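Local structure of TRNA nucleotidyl transferase-related protein (Thermotoga maritima, 3H38) at residues D174-L179 and G214-Q219; R180-E185 and R235-F240; G27-E32 and E69-F74. The protein is the C-terminal part of a longer protein, a class II CCA-adding enzyme that uses CTP and ATP, with magnesium, to build the CCA end of tRNA. All coordinates share one frame; numbering follows the deposited sequence.

How the contacts relate
Contacts 1 and 2 are buried and share helix 177-187. Contact 1 holds its beginning against helix 214-225. Contact 2 holds its middle against helix 230-239, the next helix in the chain. Their centres are 12 Å apart, and Leu179 CD2 of contact 1 packs on Met237 SD of contact 2. Each combines an arginine-carboxylate salt bridge with aliphatic packing, but the ion pair is looser in contact 1 and squarely two-pronged in contact 2. Contact 3 lies nearer the surface of the head domain, its centre 36 Å from that of contact 1. It depends on aromatic rings, with a tyrosine-glutamate hydrogen bond at its exposed side.

Contact 1: residues D174-L179 and G214-Q219; sequences DPTRIL and GPRLRQ
Asp174 meets Arg216 in a salt bridge, in which NH1 of Arg216 donates a hydrogen bond to OD1 of Asp174 at 3.1 Å. The bond is fairly straight (160°) and lies in the guanidinium plane. It reaches OD1 from above the carboxylate plane, and the two flat groups are turned 40° apart. Asp174 CG stands opposite its own backbone nitrogen (chi1 -173°), which carries the carboxylate across to helix 214-225. Thr176 lies at about a right angle to Arg216, and its OG1 sits over one face of the guanidinium, toward its margin. That hydroxyl is buried without a polar partner; Arg216 O is 3.9 Å from Thr176 OG1.

The ionic end makes the closest approach, yet Arg216 is partly exposed and has Lys113 nearby. The apolar end is buried but looser: Leu179 CD1 and Leu217 CD1 are 4.4 Å apart. Asp174 and Arg177 bind CTP and ATP in this protein, though no nucleotide is bound here. Asp174 CB also rests 3.8 Å above the guanidinium plane of Arg177, so the two are packed together. An alanine at Asp174 would remove the carboxylate and would probably leave Arg216 without its mate and free to swing.

Around this pair, Pro175 and Ile178 lean on helix 208-211. Leu179 reaches Leu221 and Ile224 further along helix 214-225, and Val242 and Leu246 of helix 242-246.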
loop_
_atom_site.group_PDB
_atom_site.type_symbol
_atom_site.label_atom_id
_atom_site.label_comp_id
_atom_site.label_asym_id
_atom_site.label_seq_id
_atom_site.Cartn_x
_atom_site.Cartn_y
_atom_site.Cartn_z
ATOM N N ASP A 174 -3.914 19.161 -5.385
ATOM C CA ASP A 174 -4.072 17.769 -4.952
ATOM C C ASP A 174 -3.101 17.415 -3.812
ATOM O O ASP A 174 -1.949 17.035 -4.049
ATOM C CB ASP A 174 -3.890 16.815 -6.123
ATOM C CG ASP A 174 -4.209 15.395 -5.747
ATOM O OD1 ASP A 174 -4.161 14.502 -6.619
ATOM O OD2 ASP A 174 -4.529 15.184 -4.569
ATOM N N PRO A 175 -3.568 17.558 -2.563
ATOM C CA PRO A 175 -2.733 17.404 -1.367
ATOM C C PRO A 175 -2.289 15.957 -1.222
ATOM O O PRO A 175 -1.457 15.628 -0.381
ATOM C CB PRO A 175 -3.694 17.792 -0.223
ATOM C CG PRO A 175 -4.794 18.586 -0.868
ATOM C CD PRO A 175 -4.953 17.924 -2.212
ATOM N N THR A 176 -2.863 15.106 -2.061
ATOM C CA THR A 176 -2.546 13.691 -2.116
ATOM C C THR A 176 -1.065 13.516 -2.519
ATOM O O THR A 176 -0.409 12.553 -2.142
ATOM C CB THR A 176 -3.559 12.995 -3.052
ATOM O OG1 THR A 176 -4.348 12.065 -2.304
ATOM C CG2 THR A 176 -2.923 12.360 -4.255
ATOM N N ARG A 177 -0.535 14.521 -3.206
ATOM C CA ARG A 177 0.840 14.538 -3.664
ATOM C C ARG A 177 1.814 14.755 -2.527
ATOM O O ARG A 177 3.043 14.605 -2.692
ATOM C CB ARG A 177 1.035 15.646 -4.703
ATOM C CG ARG A 177 0.514 15.309 -6.096
ATOM C CD ARG A 177 0.234 16.589 -6.930
ATOM N NE ARG A 177 -0.640 16.268 -8.052
ATOM C CZ ARG A 177 -1.192 17.138 -8.889
ATOM N NH1 ARG A 177 -0.981 18.448 -8.774
ATOM N NH2 ARG A 177 -1.962 16.675 -9.860
ATOM N N ILE A 178 1.276 15.123 -1.370
ATOM C CA ILE A 178 2.119 15.285 -0.198
ATOM C C ILE A 178 2.663 13.901 0.178
ATOM O O ILE A 178 3.848 13.755 0.430
ATOM C CB ILE A 178 1.366 15.947 0.961
ATOM C CG1 ILE A 178 1.177 17.445 0.677
ATOM C CG2 ILE A 178 2.110 15.707 2.301
ATOM C CD1 ILE A 178 0.152 18.111 1.589
ATOM N N LEU A 179 1.789 12.892 0.166
ATOM C CA LEU A 179 2.147 11.517 0.512
ATOM C C LEU A 179 2.915 10.875 -0.643
ATOM O O LEU A 179 3.911 10.172 -0.412
ATOM C CB LEU A 179 0.897 10.700 0.894
ATOM C CG LEU A 179 0.145 11.172 2.170
ATOM C CD1 LEU A 179 -1.218 10.532 2.358
ATOM C CD2 LEU A 179 0.977 10.888 3.414
ATOM N N GLY A 214 -11.050 11.446 2.747
ATOM C CA GLY A 214 -10.448 10.266 3.333
ATOM C C GLY A 214 -9.980 9.191 2.368
ATOM O O GLY A 214 -8.805 8.797 2.382
ATOM N N PRO A 215 -10.899 8.688 1.532
ATOM C CA PRO A 215 -10.610 7.576 0.611
ATOM C C PRO A 215 -9.424 7.834 -0.321
ATOM O O PRO A 215 -8.696 6.896 -0.670
ATOM C CB PRO A 215 -11.903 7.461 -0.209
ATOM C CG PRO A 215 -12.973 7.965 0.712
ATOM C CD PRO A 215 -12.330 9.047 1.542
ATOM N N ARG A 216 -9.236 9.083 -0.733
ATOM C CA ARG A 216 -8.155 9.387 -1.648
ATOM C C ARG A 216 -6.857 9.248 -0.867
ATOM O O ARG A 216 -5.914 8.595 -1.291
ATOM C CB ARG A 216 -8.338 10.786 -2.252
ATOM C CG ARG A 216 -9.703 10.990 -2.975
ATOM C CD ARG A 216 -9.697 12.264 -3.868
ATOM N NE ARG A 216 -8.574 12.198 -4.805
ATOM C CZ ARG A 216 -7.650 13.138 -4.971
ATOM N NH1 ARG A 216 -6.669 12.925 -5.851
ATOM N NH2 ARG A 216 -7.705 14.286 -4.287
ATOM N N LEU A 217 -6.848 9.840 0.314
ATOM C CA LEU A 217 -5.724 9.783 1.220
ATOM C C LEU A 217 -5.401 8.327 1.614
ATOM O O LEU A 217 -4.232 7.918 1.637
ATOM C CB LEU A 217 -6.074 10.600 2.459
ATOM C CG LEU A 217 -5.549 12.011 2.761
ATOM C CD1 LEU A 217 -5.003 12.721 1.571
ATOM C CD2 LEU A 217 -6.626 12.834 3.468
ATOM N N ARG A 218 -6.432 7.539 1.914
ATOM C CA ARG A 218 -6.196 6.183 2.379
ATOM C C ARG A 218 -5.462 5.451 1.280
ATOM O O ARG A 218 -4.497 4.700 1.512
ATOM C CB ARG A 218 -7.516 5.480 2.723
ATOM C CG ARG A 218 -7.424 3.972 2.795
ATOM C CD ARG A 218 -8.622 3.317 3.474
ATOM N NE ARG A 218 -8.492 1.867 3.388
ATOM C CZ ARG A 218 -9.360 0.992 3.892
ATOM N NH1 ARG A 218 -9.148 -0.304 3.759
ATOM N NH2 ARG A 218 -10.440 1.405 4.515
ATOM N N GLN A 219 -5.902 5.689 0.059
ATOM C CA GLN A 219 -5.357 4.935 -1.024
ATOM C C GLN A 219 -3.889 5.269 -1.258
ATOM O O GLN A 219 -3.102 4.386 -1.611
ATOM C CB GLN A 219 -6.165 5.135 -2.299
ATOM C CG GLN A 219 -5.602 4.286 -3.420
ATOM C CD GLN A 219 -5.505 5.038 -4.728
ATOM O OE1 GLN A 219 -4.426 5.518 -5.111
ATOM N NE2 GLN A 219 -6.637 5.156 -5.427
#

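Contact 2: residues R180-E185 and R235-F240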
loop_
_atom_site.group_PDB
_atom_site.type_symbol
_atom_site.label_atom_id
_atom_site.label_comp_id
_atom_site.label_asym_id
_atom_site.label_seq_id
_atom_site.Cartn_x
_atom_site.Cartn_y
_atom_site.Cartn_z
ATOM N N ARG A 180 2.478 11.154 -1.878
ATOM C CA ARG A 180 3.138 10.632 -3.080
ATOM C C ARG A 180 4.591 11.073 -3.208
ATOM O O ARG A 180 5.449 10.286 -3.654
ATOM C CB ARG A 180 2.380 11.025 -4.343
ATOM C CG ARG A 180 1.022 10.362 -4.485
ATOM C CD ARG A 180 0.229 10.979 -5.591
ATOM N NE ARG A 180 0.885 10.739 -6.860
ATOM C CZ ARG A 180 0.669 9.656 -7.597
ATOM N NH1 ARG A 180 1.320 9.484 -8.752
ATOM N NH2 ARG A 180 -0.215 8.754 -7.178
ATOM N N ALA A 181 4.870 12.320 -2.821
ATOM C CA ALA A 181 6.247 12.827 -2.857
ATOM C C ALA A 181 7.147 12.015 -1.936
ATOM O O ALA A 181 8.208 11.548 -2.330
ATOM C CB ALA A 181 6.301 14.305 -2.504
ATOM N N ILE A 182 6.710 11.818 -0.705
ATOM C CA ILE A 182 7.484 10.997 0.203
ATOM C C ILE A 182 7.667 9.609 -0.400
ATOM O O ILE A 182 8.792 9.081 -0.420
ATOM C CB ILE A 182 6.806 10.925 1.588
ATOM C CG1 ILE A 182 6.912 12.281 2.291
ATOM C CG2 ILE A 182 7.392 9.810 2.437
ATOM C CD1 ILE A 182 5.667 12.635 3.050
ATOM N N ARG A 183 6.604 9.036 -0.918
ATOM C CA ARG A 183 6.683 7.728 -1.484
ATOM C C ARG A 183 7.703 7.542 -2.564
ATOM O O ARG A 183 8.408 6.593 -2.537
ATOM C CB ARG A 183 5.346 7.216 -1.951
ATOM C CG ARG A 183 5.464 6.080 -2.871
ATOM C CD ARG A 183 4.263 5.246 -2.905
ATOM N NE ARG A 183 3.148 6.009 -3.398
ATOM C CZ ARG A 183 2.725 5.997 -4.642
ATOM N NH1 ARG A 183 1.721 6.742 -5.013
ATOM N NH2 ARG A 183 3.311 5.232 -5.508
ATOM N N PHE A 184 7.760 8.439 -3.533
ATOM C CA PHE A 184 8.763 8.336 -4.599
ATOM C C PHE A 184 10.124 8.794 -4.070
ATOM O O PHE A 184 11.158 8.403 -4.585
ATOM C CB PHE A 184 8.366 9.158 -5.835
ATOM C CG PHE A 184 7.138 8.636 -6.572
ATOM C CD1 PHE A 184 6.000 9.416 -6.691
ATOM C CD2 PHE A 184 7.139 7.400 -7.185
ATOM C CE1 PHE A 184 4.881 8.956 -7.387
ATOM C CE2 PHE A 184 6.025 6.941 -7.877
ATOM C CZ PHE A 184 4.896 7.724 -7.978
ATOM N N GLU A 185 10.122 9.643 -3.052
ATOM C CA GLU A 185 11.372 9.997 -2.377
ATOM C C GLU A 185 12.067 8.764 -1.797
ATOM O O GLU A 185 13.260 8.577 -1.991
ATOM C CB GLU A 185 11.129 11.009 -1.260
ATOM C CG GLU A 185 12.184 12.094 -1.190
ATOM C CD GLU A 185 12.181 12.820 0.139
ATOM O OE1 GLU A 185 11.452 12.381 1.065
ATOM O OE2 GLU A 185 12.918 13.825 0.264
ATOM N N ARG A 235 8.583 7.749 8.802
ATOM C CA ARG A 235 9.389 8.665 9.612
ATOM C C ARG A 235 9.474 9.968 8.885
ATOM O O ARG A 235 9.602 11.030 9.484
ATOM C CB ARG A 235 10.768 8.085 9.911
ATOM C CG ARG A 235 10.659 6.766 10.675
ATOM C CD ARG A 235 12.002 6.098 10.809
ATOM N NE ARG A 235 12.126 5.344 12.054
ATOM C CZ ARG A 235 12.904 4.271 12.195
ATOM N NH1 ARG A 235 12.980 3.605 13.373
ATOM N NH2 ARG A 235 13.588 3.851 11.136
ATOM N N ARG A 236 9.354 9.887 7.569
ATOM C CA ARG A 236 9.414 11.087 6.754
ATOM C C ARG A 236 8.136 11.907 6.956
ATOM O O ARG A 236 8.193 13.123 7.102
ATOM C CB ARG A 236 9.650 10.715 5.283
ATOM C CG ARG A 236 9.956 11.894 4.390
ATOM C CD ARG A 236 11.110 12.761 4.894
ATOM N NE ARG A 236 11.763 13.399 3.761
ATOM C CZ ARG A 236 12.441 14.540 3.798
ATOM N NH1 ARG A 236 12.986 15.010 2.687
ATOM N NH2 ARG A 236 12.571 15.218 4.922
ATOM N N MET A 237 6.988 11.232 6.991
ATOM C CA MET A 237 5.702 11.883 7.275
ATOM C C MET A 237 5.786 12.598 8.611
ATOM O O MET A 237 5.370 13.733 8.752
ATOM C CB MET A 237 4.582 10.837 7.346
ATOM C CG MET A 237 4.200 10.258 5.962
ATOM S SD MET A 237 3.005 8.866 5.969
ATOM C CE MET A 237 4.094 7.499 5.573
ATOM N N ALA A 238 6.344 11.914 9.603
ATOM C CA ALA A 238 6.438 12.483 10.917
ATOM C C ALA A 238 7.381 13.686 10.859
ATOM O O ALA A 238 7.054 14.757 11.351
ATOM C CB ALA A 238 6.902 11.442 11.890
ATOM N N GLN A 239 8.449 13.593 10.124
ATOM C CA GLN A 239 9.345 14.704 9.995
ATOM C C GLN A 239 8.612 15.875 9.451
ATOM O O GLN A 239 8.946 16.975 9.737
ATOM C CB GLN A 239 10.423 14.387 9.013
ATOM C CG GLN A 239 11.666 13.919 9.584
ATOM C CD GLN A 239 12.721 13.724 8.545
ATOM O OE1 GLN A 239 13.063 14.644 7.823
ATOM N NE2 GLN A 239 13.252 12.522 8.467
ATOM N N PHE A 240 7.645 15.615 8.596
ATOM C CA PHE A 240 6.880 16.690 7.961
ATOM C C PHE A 240 5.602 17.049 8.705
ATOM O O PHE A 240 4.845 17.899 8.249
ATOM C CB PHE A 240 6.542 16.348 6.505
ATOM C CG PHE A 240 7.682 16.586 5.535
ATOM C CD1 PHE A 240 8.416 17.764 5.577
ATOM C CD2 PHE A 240 8.011 15.635 4.578
ATOM C CE1 PHE A 240 9.453 17.994 4.674
ATOM C CE2 PHE A 240 9.034 15.859 3.690
ATOM C CZ PHE A 240 9.759 17.048 3.739
#
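Arg236 grips Glu185 side-on with two nitrogens, one for each carboxylate oxygen. Arg236 NE donates to Glu185 OE1 at 2.9 Å, and Arg236 NH1 to Glu185 OE2 at 2.7 Å. Both bonds are nearly straight and use the syn lone pairs. Carboxylate and guanidinium are almost coplanar, 10° apart. Chi1 (-170°) puts Arg236 CG against Ile182, and the bend at chi2 turns the rest of the chain toward Glu185. Ile182 CG1 is 3.7 Å from Arg236 CG, and Ile182 CG2 is 3.7 Å from Arg236 CB. The far end of the isoleucine, CD1, meets Met237 CG at 4.0 Å and the edge of the Phe240 ring.

Further out, several groups set the ion pair in place. Phe240 CE2 sits 3.5 Å above the centre of the guanidinium, so the ring covers one face. Gln239 OE1 takes a weak bond from Arg236 NH2. Glu185 OE2 also accepts from Ile192 N, which helps fix the carboxylate. On other sides of helix 177-187, Arg180 is paired with Asp130 and Glu220, and Arg183 with Glu220.

The short helical segments run roughly antiparallel, at 135°, with axes 10.3 Å apart. This is packing in the mainly helical part after the head, consistent with the neck of class II CCA-adding enzymes, and its helix 177-187 carries Arg180 and Arg183, both CTP- and ATP-binding.

Contact 3: residues G27-E32 and E69-F74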
loop_
_atom_site.group_PDB
_atom_site.type_symbol
_atom_site.label_atom_id
_atom_site.label_comp_id
_atom_site.label_asym_id
_atom_site.label_seq_id
_atom_site.Cartn_x
_atom_site.Cartn_y
_atom_site.Cartn_z
ATOM N N GLY A 27 2.733 3.938 -33.315
ATOM C CA GLY A 27 3.101 5.222 -33.881
ATOM C C GLY A 27 2.506 5.305 -35.270
ATOM O O GLY A 27 1.854 6.286 -35.634
ATOM N N LYS A 28 2.726 4.244 -36.017
ATOM C CA LYS A 28 2.261 4.113 -37.375
ATOM C C LYS A 28 0.761 4.223 -37.499
ATOM O O LYS A 28 0.313 4.918 -38.374
ATOM C CB LYS A 28 2.765 2.813 -37.981
ATOM C CG LYS A 28 3.419 2.934 -39.324
ATOM C CD LYS A 28 2.433 3.089 -40.455
ATOM C CE LYS A 28 2.761 4.302 -41.349
ATOM N NZ LYS A 28 1.968 4.420 -42.610
ATOM N N PHE A 29 0.002 3.578 -36.610
ATOM C CA PHE A 29 -1.454 3.758 -36.558
ATOM C C PHE A 29 -1.794 5.210 -36.290
ATOM O O PHE A 29 -2.801 5.712 -36.780
ATOM C CB PHE A 29 -2.114 2.915 -35.466
ATOM C CG PHE A 29 -1.889 1.444 -35.604
ATOM C CD1 PHE A 29 -2.067 0.603 -34.517
ATOM C CD2 PHE A 29 -1.483 0.895 -36.816
ATOM C CE1 PHE A 29 -1.852 -0.762 -34.638
ATOM C CE2 PHE A 29 -1.268 -0.466 -36.941
ATOM C CZ PHE A 29 -1.449 -1.294 -35.852
ATOM N N GLY A 30 -0.963 5.881 -35.494
ATOM C CA GLY A 30 -1.205 7.271 -35.143
ATOM C C GLY A 30 -1.286 8.101 -36.410
ATOM O O GLY A 30 -2.262 8.808 -36.632
ATOM N N ASP A 31 -0.258 7.994 -37.247
ATOM C CA ASP A 31 -0.202 8.701 -38.519
ATOM C C ASP A 31 -1.378 8.356 -39.429
ATOM O O ASP A 31 -1.915 9.222 -40.116
ATOM C CB ASP A 31 1.088 8.362 -39.257
ATOM C CG ASP A 31 2.285 9.085 -38.690
ATOM O OD1 ASP A 31 2.097 9.808 -37.685
ATOM O OD2 ASP A 31 3.401 8.937 -39.250
ATOM N N GLU A 32 -1.764 7.090 -39.438
ATOM C CA GLU A 32 -2.772 6.618 -40.373
ATOM C C GLU A 32 -4.160 7.094 -39.985
ATOM O O GLU A 32 -5.087 7.021 -40.786
ATOM C CB GLU A 32 -2.736 5.097 -40.481
ATOM C CG GLU A 32 -1.582 4.586 -41.338
ATOM C CD GLU A 32 -1.352 3.094 -41.169
ATOM O OE1 GLU A 32 -0.466 2.553 -41.861
ATOM O OE2 GLU A 32 -2.044 2.463 -40.339
ATOM N N GLU A 69 -9.933 1.177 -31.490
ATOM C CA GLU A 69 -10.661 0.434 -32.490
ATOM C C GLU A 69 -9.802 0.137 -33.704
ATOM O O GLU A 69 -9.734 -0.970 -34.183
ATOM C CB GLU A 69 -11.908 1.209 -32.900
ATOM C CG GLU A 69 -13.152 0.876 -32.097
ATOM C CD GLU A 69 -14.154 2.016 -32.029
ATOM O OE1 GLU A 69 -13.903 3.089 -32.592
ATOM O OE2 GLU A 69 -15.222 1.846 -31.422
ATOM N N TYR A 70 -9.151 1.162 -34.199
ATOM C CA TYR A 70 -8.245 1.049 -35.330
ATOM C C TYR A 70 -7.114 0.083 -35.035
ATOM O O TYR A 70 -6.818 -0.800 -35.843
ATOM C CB TYR A 70 -7.650 2.411 -35.668
ATOM C CG TYR A 70 -6.835 2.380 -36.924
ATOM C CD1 TYR A 70 -7.446 2.217 -38.158
ATOM C CD2 TYR A 70 -5.454 2.498 -36.883
ATOM C CE1 TYR A 70 -6.706 2.182 -39.323
ATOM C CE2 TYR A 70 -4.698 2.462 -38.046
ATOM C CZ TYR A 70 -5.333 2.304 -39.262
ATOM O OH TYR A 70 -4.596 2.263 -40.421
ATOM N N ALA A 71 -6.475 0.277 -33.880
ATOM C CA ALA A 71 -5.434 -0.623 -33.394
ATOM C C ALA A 71 -5.940 -2.059 -33.336
ATOM O O ALA A 71 -5.222 -2.997 -33.692
ATOM C CB ALA A 71 -4.952 -0.187 -32.009
ATOM N N LYS A 72 -7.171 -2.239 -32.876
ATOM C CA LYS A 72 -7.685 -3.564 -32.641
ATOM C C LYS A 72 -7.683 -4.424 -33.860
ATOM O O LYS A 72 -7.474 -5.595 -33.758
ATOM C CB LYS A 72 -9.087 -3.536 -32.061
ATOM C CG LYS A 72 -9.476 -4.838 -31.404
ATOM C CD LYS A 72 -10.794 -5.352 -31.877
ATOM C CE LYS A 72 -11.108 -6.665 -31.222
ATOM N NZ LYS A 72 -12.358 -6.657 -30.427
ATOM N N ARG A 73 -7.933 -3.861 -35.024
ATOM C CA ARG A 73 -8.009 -4.677 -36.205
ATOM C C ARG A 73 -6.707 -5.063 -36.814
ATOM O O ARG A 73 -6.672 -5.627 -37.885
ATOM C CB ARG A 73 -8.866 -4.049 -37.268
ATOM C CG ARG A 73 -8.692 -2.636 -37.507
ATOM C CD ARG A 73 -9.192 -2.346 -38.861
ATOM N NE ARG A 73 -9.996 -1.148 -38.891
ATOM C CZ ARG A 73 -9.958 -0.250 -39.860
ATOM N NH1 ARG A 73 -9.161 -0.424 -40.885
ATOM N NH2 ARG A 73 -10.721 0.819 -39.803
ATOM N N PHE A 74 -5.624 -4.773 -36.131
ATOM C CA PHE A 74 -4.315 -5.160 -36.625
ATOM C C PHE A 74 -3.590 -5.839 -35.494
ATOM O O PHE A 74 -2.594 -6.533 -35.702
ATOM C CB PHE A 74 -3.550 -3.948 -37.156
ATOM C CG PHE A 74 -4.310 -3.177 -38.191
ATOM C CD1 PHE A 74 -5.196 -2.182 -37.820
ATOM C CD2 PHE A 74 -4.167 -3.466 -39.533
ATOM C CE1 PHE A 74 -5.913 -1.478 -38.774
ATOM C CE2 PHE A 74 -4.883 -2.765 -40.489
ATOM C CZ PHE A 74 -5.758 -1.771 -40.106
#
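Phe29 packs between Tyr70, Ala71 and Phe74, and the three rings form an aromatic cluster. The cluster joins helix 17-32 to the end of helix 64-72 in the nucleotidyltransferase head of the enzyme. These helices lead in the chain to strands 37-40 and 77-80 of the mixed sheet. The contact is partly buried, and the side chain of Ala71 is about 12 Å from that of the magnesium ligand Asp99.

Along the first segment, Lys28 comes first. Its NZ reaches Glu32 OE1, one turn on, in a salt bridge of 3.2 Å.

Phe29 follows and has the largest share of the contact, with Tyr70 close behind. Tyr70 presents its edge to the Phe29 face, with the planes at 89° and the centroids 5.5 Å apart, an offset edge-to-face pair. With chi1 at -173°, Tyr70 swings its ring away from its own backbone N and over to Phe29. Phe29 CD1 lies 3.9 Å from Ala71 CB. At the far end of the ring, Phe29 CZ meets Phe74 CB at 3.6 Å. Phe74 also puts its CE1 over one face of the Tyr70 ring, and the guanidinium of Arg73 lies against Tyr70 CD1. The tyrosine is thus held by its own segment as well.

Glu32 closes the segment at the solvent side. Its extended chain crosses Tyr70 at about a right angle. Tyr70 OH donates to Glu32 OE2 at 2.6 Å, approaching from 45° above the carboxylate plane.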